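Local coordinates for putative glycoside hydrolase (Parabacteroides distasonis ATCC 8503, PDB 3GYC), which is a putative glycoside hydrolase of the cellulase-like family, a TIM-barrel protein that probably cleaves carbohydrate, though its substrate is not established, at residues D23-E28 with G350-G355; E28-G33 with E37-V42; Q80-P85 with T345-G350. All coordinates share one frame; numbering follows the deposited sequence. Where two conformers were deposited one is given.

Interaction 1: residues D23-E28 with G350-G355; sequences DFSWLE and GPQFAG. With EDO (1,2-ethanediol), chain C.
The side-chain amide of Gln352 ends beside the hydroxymethyl group of Ser25, with NE2 3.4 Å from Ser25 OG and a little farther from Ser25 CB. This meeting lies in the loops that follow the C-terminal ends of the first and last strands of a TIM barrel, strands 17-23 and 340-343, where the chain leaves the barrel wall. It is a small and buried contact, and it illustrates how two barrel loops can be coupled through one amide and one water rather than through a broad apolar surface. Water 1 makes the bridge: it donates to Asp23 OD1 at 2.7 Å and accepts from Gln352 NE2 at 3.0 Å. The other carboxylate oxygen of Asp23 turns inward to its own segment. Asp23 OD2 accepts from Ser25 OG at 2.6 Å, using its syn lone pair, and from Ser25 N at 2.8 Å, which approaches from well above the carboxylate plane. The second of these bonds is a capping bond, so the aspartate that accepts from the water with OD1 also caps the turn into helix 25-28 with OD2. Gln352 reaches the water through a folded chain: CG sits between the backbone N and the carbonyl carbon (chi1 77°), and a further bend at chi2 (-82°) brings the amide round toward Ser25. The amide has partners beyond the two segments as well, since OE1 is bonded to the hydroxyl of Tyr36 and NE2 to the carbonyl of Asp81, which would restrict its rotation. Ser25 OG is likewise bonded to Gly83 N. Gln352 follows Pro351 within a type I beta turn, closed by a bond from Phe353 N to Gly350 O of 3.1 Å, while Gln352 CG rests over one face of the Phe353 ring, toward its rim.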
loop_
_atom_site.group_PDB
_atom_site.type_symbol
_atom_site.label_atom_id
_atom_site.label_comp_id
_atom_site.label_asym_id
_atom_site.label_seq_id
_atom_site.Cartn_x
_atom_site.Cartn_y
_atom_site.Cartn_z
ATOM N N ASP A 23 0.650 6.928 0.570
ATOM C CA ASP A 23 1.758 6.610 1.468
ATOM C C ASP A 23 2.031 7.718 2.515
ATOM O O ASP A 23 1.137 8.095 3.252
ATOM C CB ASP A 23 3.000 6.252 0.612
ATOM C CG ASP A 23 3.331 7.348 -0.459
ATOM O OD1 ASP A 23 2.694 7.324 -1.552
ATOM O OD2 ASP A 23 4.163 8.255 -0.186
ATOM N N PHE A 24 3.258 8.215 2.569
ATOM C CA PHE A 24 3.626 9.320 3.454
ATOM C C PHE A 24 3.751 10.624 2.638
ATOM O O PHE A 24 3.982 11.698 3.197
ATOM C CB PHE A 24 4.897 8.966 4.259
ATOM C CG PHE A 24 5.930 8.182 3.497
ATOM C CD1 PHE A 24 6.934 8.833 2.773
ATOM C CD2 PHE A 24 5.923 6.797 3.517
ATOM C CE1 PHE A 24 7.922 8.066 2.077
ATOM C CE2 PHE A 24 6.890 6.055 2.836
ATOM C CZ PHE A 24 7.880 6.703 2.116
ATOM N N SER A 25 3.498 10.556 1.312
ATOM C CA SER A 25 3.561 11.749 0.488
ATOM C C SER A 25 2.446 12.781 0.811
ATOM O O SER A 25 2.668 13.975 0.698
ATOM C CB SER A 25 3.542 11.378 -0.988
ATOM O OG SER A 25 4.627 10.547 -1.372
ATOM N N TRP A 26 1.268 12.320 1.244
ATOM C CA TRP A 26 0.165 13.199 1.543
ATOM C C TRP A 26 0.543 14.262 2.586
ATOM O O TRP A 26 0.027 15.394 2.544
ATOM C CB TRP A 26 -1.078 12.367 2.029
ATOM C CG TRP A 26 -0.885 11.793 3.402
ATOM C CD1 TRP A 26 -0.290 10.624 3.718
ATOM C CD2 TRP A 26 -1.256 12.399 4.647
ATOM N NE1 TRP A 26 -0.243 10.465 5.087
ATOM C CE2 TRP A 26 -0.860 11.521 5.676
ATOM C CE3 TRP A 26 -1.864 13.588 4.989
ATOM C CZ2 TRP A 26 -1.066 11.805 7.013
ATOM C CZ3 TRP A 26 -2.071 13.872 6.288
ATOM C CH2 TRP A 26 -1.676 12.990 7.297
ATOM N N LEU A 27 1.400 13.883 3.533
ATOM C CA LEU A 27 1.810 14.812 4.580
ATOM C C LEU A 27 3.140 15.478 4.231
ATOM O O LEU A 27 3.307 16.673 4.501
ATOM C CB LEU A 27 1.928 14.062 5.918
ATOM C CG LEU A 27 2.205 14.896 7.156
ATOM C CD1 LEU A 27 1.110 15.966 7.323
ATOM C CD2 LEU A 27 2.374 13.943 8.405
ATOM N N GLU A 28 4.064 14.730 3.642
ATOM C CA GLU A 28 5.433 15.216 3.404
ATOM C C GLU A 28 5.680 16.074 2.188
ATOM O O GLU A 28 6.513 16.961 2.233
ATOM C CB GLU A 28 6.383 14.033 3.332
ATOM C CG GLU A 28 6.579 13.462 4.715
ATOM C CD GLU A 28 7.492 12.263 4.749
ATOM O OE1 GLU A 28 8.548 12.277 4.081
ATOM O OE2 GLU A 28 7.215 11.334 5.548
ATOM N N GLY A 350 -0.622 9.358 -8.211
ATOM C CA GLY A 350 -0.628 10.593 -7.444
ATOM C C GLY A 350 -0.066 11.756 -8.237
ATOM O O GLY A 350 0.612 11.558 -9.241
ATOM N N PRO A 351 -0.279 12.985 -7.738
ATOM C CA PRO A 351 0.048 14.180 -8.495
ATOM C C PRO A 351 1.542 14.458 -8.754
ATOM O O PRO A 351 1.855 15.183 -9.703
ATOM C CB PRO A 351 -0.666 15.288 -7.707
ATOM C CG PRO A 351 -0.884 14.746 -6.375
ATOM C CD PRO A 351 -1.065 13.299 -6.521
ATOM N N GLN A 352 2.457 13.817 -8.040
ATOM C CA GLN A 352 3.872 13.986 -8.344
ATOM C C GLN A 352 4.392 13.105 -9.500
ATOM O O GLN A 352 5.552 13.200 -9.855
ATOM C CB GLN A 352 4.754 13.767 -7.097
ATOM C CG GLN A 352 5.009 12.302 -6.625
ATOM C CD GLN A 352 3.933 11.658 -5.782
ATOM O OE1 GLN A 352 2.703 11.770 -6.041
ATOM N NE2 GLN A 352 4.389 10.957 -4.736
ATOM N N PHE A 353 3.559 12.212 -10.036
ATOM C CA PHE A 353 3.930 11.358 -11.173
ATOM C C PHE A 353 3.080 11.887 -12.317
ATOM O O PHE A 353 2.056 11.310 -12.668
ATOM C CB PHE A 353 3.678 9.877 -10.866
ATOM C CG PHE A 353 4.443 9.376 -9.694
ATOM C CD1 PHE A 353 5.815 9.144 -9.805
ATOM C CD2 PHE A 353 3.810 9.143 -8.457
ATOM C CE1 PHE A 353 6.542 8.681 -8.726
ATOM C CE2 PHE A 353 4.530 8.693 -7.365
ATOM C CZ PHE A 353 5.901 8.462 -7.501
ATOM N N ALA A 354 3.498 13.043 -12.853
ATOM C CA ALA A 354 2.750 13.740 -13.879
ATOM C C ALA A 354 2.421 12.832 -15.065
ATOM O O ALA A 354 1.295 12.872 -15.613
ATOM C CB ALA A 354 3.518 15.007 -14.346
ATOM N N GLY A 355 3.378 11.973 -15.409
ATOM C CA GLY A 355 3.247 11.060 -16.533
ATOM C C GLY A 355 2.150 10.019 -16.381
ATOM O O GLY A 355 1.613 9.525 -17.382
HETATM C C1 EDO C . 7.213 15.360 -11.844
HETATM O O1 EDO C . 7.965 16.106 -12.870
HETATM C C2 EDO C . 7.278 15.915 -10.424
HETATM O O2 EDO C . 8.077 15.120 -9.521
HETATM O O HOH W 1 2.352 9.139 -3.525
#

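Interaction 2: residues E28-G33 with E37-V42; sequences ERRWPG and EDWDQV. With EDO (1,2-ethanediol), chain D.
Arg30 lays its guanidinium flat on the indole of Trp39, a stacked cation-pi pair that joins the loop after helix 25-28 to the start of helix 39-48 in the TIM-barrel fold. This is the tightly packed part of the contact. The planes are only 7° apart, and Arg30 CZ stands 3.8 Å from the centroid of the six-membered ring of Trp39. A bend at chi3 (79°) turns the end of the otherwise extended arginine chain, bringing the group over the ring face. Its rotation is further fixed at the polar end: Arg30 NE is bonded to the carbonyl of Tyr36, and Arg30 NH2 makes a weak bond of 3.2 Å to Glu37 O. The indole below is held in turn, because Trp39 NE1 is bonded to the carbonyl of Trp26.

Toward the solvent the contact becomes looser and more polar. Here the exposed Glu37 side chain swings back to the backbone at Pro32 and Gly33, where Glu37 OE1 accepts from Gly33 N at 2.9 Å, the donor lying well above the carboxylate plane. Gly33 takes a positive phi, a conformation that favours glycine. Water 2 spans the same side, donating to Arg30 O and to Glu37 OE2. On the loop's other flank, Trp31 CZ2 lies over one face of the Arg29 guanidinium, near its rim, while a bound ethanediol, probably from the crystallisation liquor, occupies the edge of that group. Arg29 NH1 meets ethanediol O2 at 2.8 Å, in an almost straight bond of 170°.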
loop_
_atom_site.group_PDB
_atom_site.type_symbol
_atom_site.label_atom_id
_atom_site.label_comp_id
_atom_site.label_asym_id
_atom_site.label_seq_id
_atom_site.Cartn_x
_atom_site.Cartn_y
_atom_site.Cartn_z
ATOM N N GLU A 28 4.064 14.730 3.642
ATOM C CA GLU A 28 5.433 15.216 3.404
ATOM C C GLU A 28 5.680 16.074 2.188
ATOM O O GLU A 28 6.513 16.961 2.233
ATOM C CB GLU A 28 6.383 14.033 3.332
ATOM C CG GLU A 28 6.579 13.462 4.715
ATOM C CD GLU A 28 7.492 12.263 4.749
ATOM O OE1 GLU A 28 8.548 12.277 4.081
ATOM O OE2 GLU A 28 7.215 11.334 5.548
ATOM N N ARG A 29 4.944 15.801 1.110
ATOM C CA ARG A 29 5.213 16.464 -0.178
ATOM C C ARG A 29 4.420 17.688 -0.344
ATOM O O ARG A 29 3.485 17.777 -1.176
ATOM C CB ARG A 29 5.007 15.475 -1.318
ATOM C CG ARG A 29 6.038 14.386 -1.349
ATOM C CD ARG A 29 6.029 13.630 -2.714
ATOM N NE ARG A 29 6.478 14.471 -3.823
ATOM C CZ ARG A 29 7.727 14.592 -4.261
ATOM N NH1 ARG A 29 8.747 14.036 -3.643
ATOM N NH2 ARG A 29 7.982 15.421 -5.258
ATOM N N ARG A 30 4.748 18.650 0.527
ATOM C CA ARG A 30 3.987 19.888 0.576
ATOM C C ARG A 30 4.855 21.155 0.515
ATOM O O ARG A 30 4.416 22.232 0.874
ATOM C CB ARG A 30 3.057 19.855 1.779
ATOM C CG ARG A 30 2.266 18.554 1.881
ATOM C CD ARG A 30 1.261 18.651 2.992
ATOM N NE ARG A 30 0.062 19.411 2.616
ATOM C CZ ARG A 30 -0.741 20.048 3.456
ATOM N NH1 ARG A 30 -0.444 20.168 4.738
ATOM N NH2 ARG A 30 -1.848 20.598 3.009
ATOM N N TRP A 31 6.071 21.006 -0.001
ATOM C CA TRP A 31 6.932 22.129 -0.356
ATOM C C TRP A 31 6.467 22.522 -1.760
ATOM O O TRP A 31 5.731 21.779 -2.368
ATOM C CB TRP A 31 8.424 21.731 -0.357
ATOM C CG TRP A 31 8.841 20.687 -1.305
ATOM C CD1 TRP A 31 9.221 20.876 -2.594
ATOM C CD2 TRP A 31 8.948 19.292 -1.059
ATOM N NE1 TRP A 31 9.524 19.702 -3.168
ATOM C CE2 TRP A 31 9.377 18.703 -2.257
ATOM C CE3 TRP A 31 8.660 18.470 0.035
ATOM C CZ2 TRP A 31 9.572 17.354 -2.397
ATOM C CZ3 TRP A 31 8.868 17.097 -0.096
ATOM C CH2 TRP A 31 9.320 16.556 -1.291
ATOM N N PRO A 32 6.906 23.681 -2.277
ATOM C CA PRO A 32 6.411 24.182 -3.567
ATOM C C PRO A 32 6.538 23.202 -4.688
ATOM O O PRO A 32 7.630 22.703 -4.944
ATOM C CB PRO A 32 7.249 25.443 -3.796
ATOM C CG PRO A 32 7.531 25.908 -2.397
ATOM C CD PRO A 32 7.791 24.665 -1.635
ATOM N N GLY A 33 5.400 22.935 -5.334
ATOM C CA GLY A 33 5.327 22.028 -6.454
ATOM C C GLY A 33 5.472 20.554 -6.141
ATOM O O GLY A 33 5.478 19.728 -7.043
ATOM N N GLU A 37 0.376 20.054 -1.748
ATOM C CA GLU A 37 0.139 21.317 -1.074
ATOM C C GLU A 37 -1.339 21.633 -0.861
ATOM O O GLU A 37 -1.714 22.071 0.226
ATOM C CB GLU A 37 0.770 22.455 -1.837
ATOM C CG GLU A 37 2.292 22.447 -1.896
ATOM C CD GLU A 37 2.763 23.511 -2.867
ATOM O OE1 GLU A 37 2.828 23.247 -4.090
ATOM O OE2 GLU A 37 3.051 24.635 -2.404
ATOM N N ASP A 38 -2.166 21.413 -1.883
ATOM C CA ASP A 38 -3.606 21.714 -1.812
ATOM C C ASP A 38 -4.386 20.406 -1.845
ATOM O O ASP A 38 -4.625 19.832 -2.921
ATOM C CB ASP A 38 -4.000 22.639 -2.974
ATOM C CG ASP A 38 -5.445 23.093 -2.880
ATOM O OD1 ASP A 38 -6.231 22.459 -2.130
ATOM O OD2 ASP A 38 -5.797 24.082 -3.536
ATOM N N TRP A 39 -4.729 19.904 -0.665
ATOM C CA TRP A 39 -5.439 18.647 -0.559
ATOM C C TRP A 39 -6.809 18.640 -1.233
ATOM O O TRP A 39 -7.201 17.612 -1.779
ATOM C CB TRP A 39 -5.622 18.191 0.897
ATOM C CG TRP A 39 -4.396 17.766 1.613
ATOM C CD1 TRP A 39 -3.292 17.160 1.092
ATOM C CD2 TRP A 39 -4.162 17.887 3.024
ATOM N NE1 TRP A 39 -2.366 16.921 2.094
ATOM C CE2 TRP A 39 -2.888 17.360 3.286
ATOM C CE3 TRP A 39 -4.918 18.380 4.083
ATOM C CZ2 TRP A 39 -2.369 17.280 4.559
ATOM C CZ3 TRP A 39 -4.393 18.318 5.354
ATOM C CH2 TRP A 39 -3.133 17.781 5.583
ATOM N N ASP A 40 -7.522 19.747 -1.194
ATOM C CA ASP A 40 -8.823 19.850 -1.896
ATOM C C ASP A 40 -8.648 19.692 -3.388
ATOM O O ASP A 40 -9.397 18.893 -4.027
ATOM C CB ASP A 40 -9.542 21.154 -1.584
ATOM C CG ASP A 40 -9.993 21.205 -0.136
ATOM O OD1 ASP A 40 -10.935 20.478 0.202
ATOM O OD2 ASP A 40 -9.412 21.951 0.661
ATOM N N GLN A 41 -7.645 20.363 -3.938
ATOM C CA GLN A 41 -7.422 20.257 -5.372
ATOM C C GLN A 41 -7.031 18.824 -5.768
ATOM O O GLN A 41 -7.578 18.304 -6.738
ATOM C CB GLN A 41 -6.376 21.252 -5.870
ATOM C CG GLN A 41 -6.086 21.185 -7.390
ATOM C CD GLN A 41 -7.316 21.353 -8.276
ATOM O OE1 GLN A 41 -8.348 21.917 -7.854
ATOM N NE2 GLN A 41 -7.204 20.894 -9.536
ATOM N N VAL A 42 -6.109 18.194 -5.036
ATOM C CA VAL A 42 -5.678 16.841 -5.442
ATOM C C VAL A 42 -6.749 15.776 -5.146
ATOM O O VAL A 42 -6.871 14.798 -5.893
ATOM C CB VAL A 42 -4.255 16.474 -4.991
ATOM C CG1 VAL A 42 -3.285 17.515 -5.557
ATOM C CG2 VAL A 42 -4.124 16.401 -3.453
HETATM C C1 EDO D . 11.783 16.593 -5.849
HETATM O O1 EDO D . 10.396 16.651 -6.232
HETATM C C2 EDO D . 12.189 15.163 -5.636
HETATM O O2 EDO D . 11.212 14.380 -4.925
HETATM O O HOH W 2 4.822 24.884 0.151
#

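Interaction 3: residues Q80-P85 with T345-G350; sequences QDWGSP and TSNFCG. With EDO (1,2-ethanediol), chain D.
Asn347 O receives the indole NH of Trp82 at 3.1 Å from NE1, the hydrogen bond that joins the two loops at a buried point. The donor lies almost on the extension of the carbonyl bond (178°), and the oxygen stays close to the indole plane, at the ring's edge. Beside this bond the aromatic rim continues the contact: Trp82 CZ2 comes within 3.2 Å of Asn347 ND2, the amide plane being turned 17° from that of the ring. The asparagine amide is held by partners of its own, OD1 by the indole NH of Trp236 and ND2 by the carbonyl of Val310. Such a contact shows a TIM barrel tying its loops together over the C-terminal mouth, the end at which barrel enzymes generally have their active sites. Segment 345-350 follows the last barrel strand, 340-343, whereas 80-85 belongs to the excursion between strands 71-73 and 88-90. Trp82 also lies against Met21 and Asp23 of strand 17-23. Phe348 meets the same indole rim to rim, with CE1 3.5 Å from Trp82 CZ2; the ring planes are 20° apart, and neither ring covers the face of the other. Its backbone is steadied by an ST turn, in which Phe348 N donates to Ser346 OG at 3.0 Å. Next to Trp82 in the chain, Asp81 OD1 accepts from O2 of a bound ethanediol, probably from the crystallisation liquor.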
loop_
_atom_site.group_PDB
_atom_site.type_symbol
_atom_site.label_atom_id
_atom_site.label_comp_id
_atom_site.label_asym_id
_atom_site.label_seq_id
_atom_site.Cartn_x
_atom_site.Cartn_y
_atom_site.Cartn_z
ATOM N N GLN A 80 13.791 8.316 -5.315
ATOM C CA GLN A 80 12.346 8.160 -5.631
ATOM C C GLN A 80 11.541 9.397 -5.312
ATOM O O GLN A 80 11.969 10.226 -4.487
ATOM C CB GLN A 80 11.751 6.976 -4.878
ATOM C CG GLN A 80 12.530 5.730 -4.946
ATOM C CD GLN A 80 12.760 5.235 -6.373
ATOM O OE1 GLN A 80 11.967 5.510 -7.256
ATOM N NE2 GLN A 80 13.862 4.533 -6.588
ATOM N N ASP A 81 10.332 9.488 -5.888
ATOM C CA ASP A 81 9.448 10.655 -5.665
ATOM C C ASP A 81 8.271 10.446 -4.669
ATOM O O ASP A 81 7.318 11.228 -4.647
ATOM C CB ASP A 81 8.934 11.225 -7.030
ATOM C CG ASP A 81 10.039 12.004 -7.812
ATOM O OD1 ASP A 81 11.086 12.392 -7.193
ATOM O OD2 ASP A 81 9.849 12.211 -9.043
ATOM N N TRP A 82 8.328 9.381 -3.876
ATOM C CA TRP A 82 7.395 9.205 -2.787
ATOM C C TRP A 82 8.051 9.910 -1.610
ATOM O O TRP A 82 9.248 9.756 -1.356
ATOM C CB TRP A 82 7.159 7.766 -2.420
ATOM C CG TRP A 82 6.548 6.995 -3.485
ATOM C CD1 TRP A 82 5.267 7.098 -3.949
ATOM C CD2 TRP A 82 7.192 5.990 -4.269
ATOM N NE1 TRP A 82 5.075 6.201 -4.980
ATOM C CE2 TRP A 82 6.241 5.515 -5.192
ATOM C CE3 TRP A 82 8.479 5.425 -4.271
ATOM C CZ2 TRP A 82 6.518 4.487 -6.083
ATOM C CZ3 TRP A 82 8.755 4.411 -5.180
ATOM C CH2 TRP A 82 7.781 3.956 -6.068
ATOM N N GLY A 83 7.269 10.675 -0.889
ATOM C CA GLY A 83 7.805 11.365 0.272
ATOM C C GLY A 83 8.949 12.333 0.020
ATOM O O GLY A 83 9.066 12.927 -1.042
ATOM N N SER A 84 9.860 12.432 0.992
ATOM C CA SER A 84 10.901 13.448 0.989
ATOM C C SER A 84 12.279 12.965 0.543
ATOM O O SER A 84 12.777 11.973 1.077
ATOM C CB SER A 84 11.045 14.009 2.450
ATOM O OG SER A 84 9.820 14.486 2.959
ATOM N N PRO A 85 12.949 13.713 -0.354
ATOM C CA PRO A 85 14.265 13.340 -0.832
ATOM C C PRO A 85 15.375 13.858 0.062
ATOM O O PRO A 85 16.535 13.712 -0.281
ATOM C CB PRO A 85 14.357 14.053 -2.188
ATOM C CG PRO A 85 13.596 15.354 -1.947
ATOM C CD PRO A 85 12.428 14.895 -1.073
ATOM N N THR A 345 -4.581 1.005 -9.736
ATOM C CA THR A 345 -4.127 0.899 -11.121
ATOM C C THR A 345 -2.609 0.907 -11.113
ATOM O O THR A 345 -1.990 0.300 -11.990
ATOM C CB THR A 345 -4.665 2.050 -11.981
ATOM O OG1 THR A 345 -4.269 3.290 -11.390
ATOM C CG2 THR A 345 -6.197 1.957 -12.110
ATOM N N SER A 346 -2.009 1.580 -10.126
ATOM C CA SER A 346 -0.543 1.529 -9.921
ATOM C C SER A 346 -0.113 2.227 -8.646
ATOM O O SER A 346 -0.904 2.984 -8.083
ATOM C CB SER A 346 0.207 2.185 -11.091
ATOM O OG SER A 346 0.224 3.594 -10.993
ATOM N N ASN A 347 1.160 2.049 -8.244
ATOM C CA ASN A 347 1.731 2.798 -7.132
ATOM C C ASN A 347 2.324 4.173 -7.562
ATOM O O ASN A 347 3.129 4.725 -6.836
ATOM C CB ASN A 347 2.732 1.994 -6.261
ATOM C CG ASN A 347 3.930 1.399 -7.049
ATOM O OD1 ASN A 347 3.737 0.691 -7.962
ATOM N ND2 ASN A 347 5.145 1.635 -6.604
ATOM N N PHE A 348 1.896 4.703 -8.722
ATOM C CA PHE A 348 2.325 6.008 -9.224
ATOM C C PHE A 348 1.095 6.886 -9.407
ATOM O O PHE A 348 1.127 7.854 -10.159
ATOM C CB PHE A 348 3.101 5.854 -10.549
ATOM C CG PHE A 348 4.182 4.824 -10.467
ATOM C CD1 PHE A 348 5.263 5.012 -9.640
ATOM C CD2 PHE A 348 4.118 3.648 -11.185
ATOM C CE1 PHE A 348 6.238 4.040 -9.518
ATOM C CE2 PHE A 348 5.077 2.674 -11.056
ATOM C CZ PHE A 348 6.159 2.889 -10.236
ATOM N N CYS A 349 0.023 6.514 -8.710
ATOM C CA CYS A 349 -1.247 7.126 -8.871
ATOM C C CYS A 349 -1.417 8.340 -7.939
ATOM O O CYS A 349 -2.303 8.369 -7.070
ATOM C CB CYS A 349 -2.319 6.089 -8.622
ATOM S SG CYS A 349 -3.900 6.611 -9.248
ATOM N N GLY A 350 -0.622 9.358 -8.211
ATOM C CA GLY A 350 -0.628 10.593 -7.444
ATOM C C GLY A 350 -0.066 11.756 -8.237
ATOM O O GLY A 350 0.612 11.558 -9.241
HETATM C C1 EDO D . 11.783 16.593 -5.849
HETATM O O1 EDO D . 10.396 16.651 -6.232
HETATM C C2 EDO D . 12.189 15.163 -5.636
HETATM O O2 EDO D . 11.212 14.380 -4.925
#

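The three contacts lie on the same side of the chain's centre. Interactions 1 and 3 are centred about 5 Å apart, interactions 1 and 2 about 8 Å, and interactions 2 and 3 about 13 Å. Along the chain, interaction 1 encloses the others: 28-33 with 37-42 closes before 80-85 with 345-350 opens. Glu28 belongs to interactions 1 and 2, Gly350 to interactions 1 and 3, and Glu28 OE1 is also bonded to Ser84 OG of interaction 3. The loops after strands 17-23 and 340-343, the first and last of the barrel and neighbours in its sheet, thus interlock with the 80-85 loop, consistent with a shared rim around the carbohydrate-binding end expected of this family.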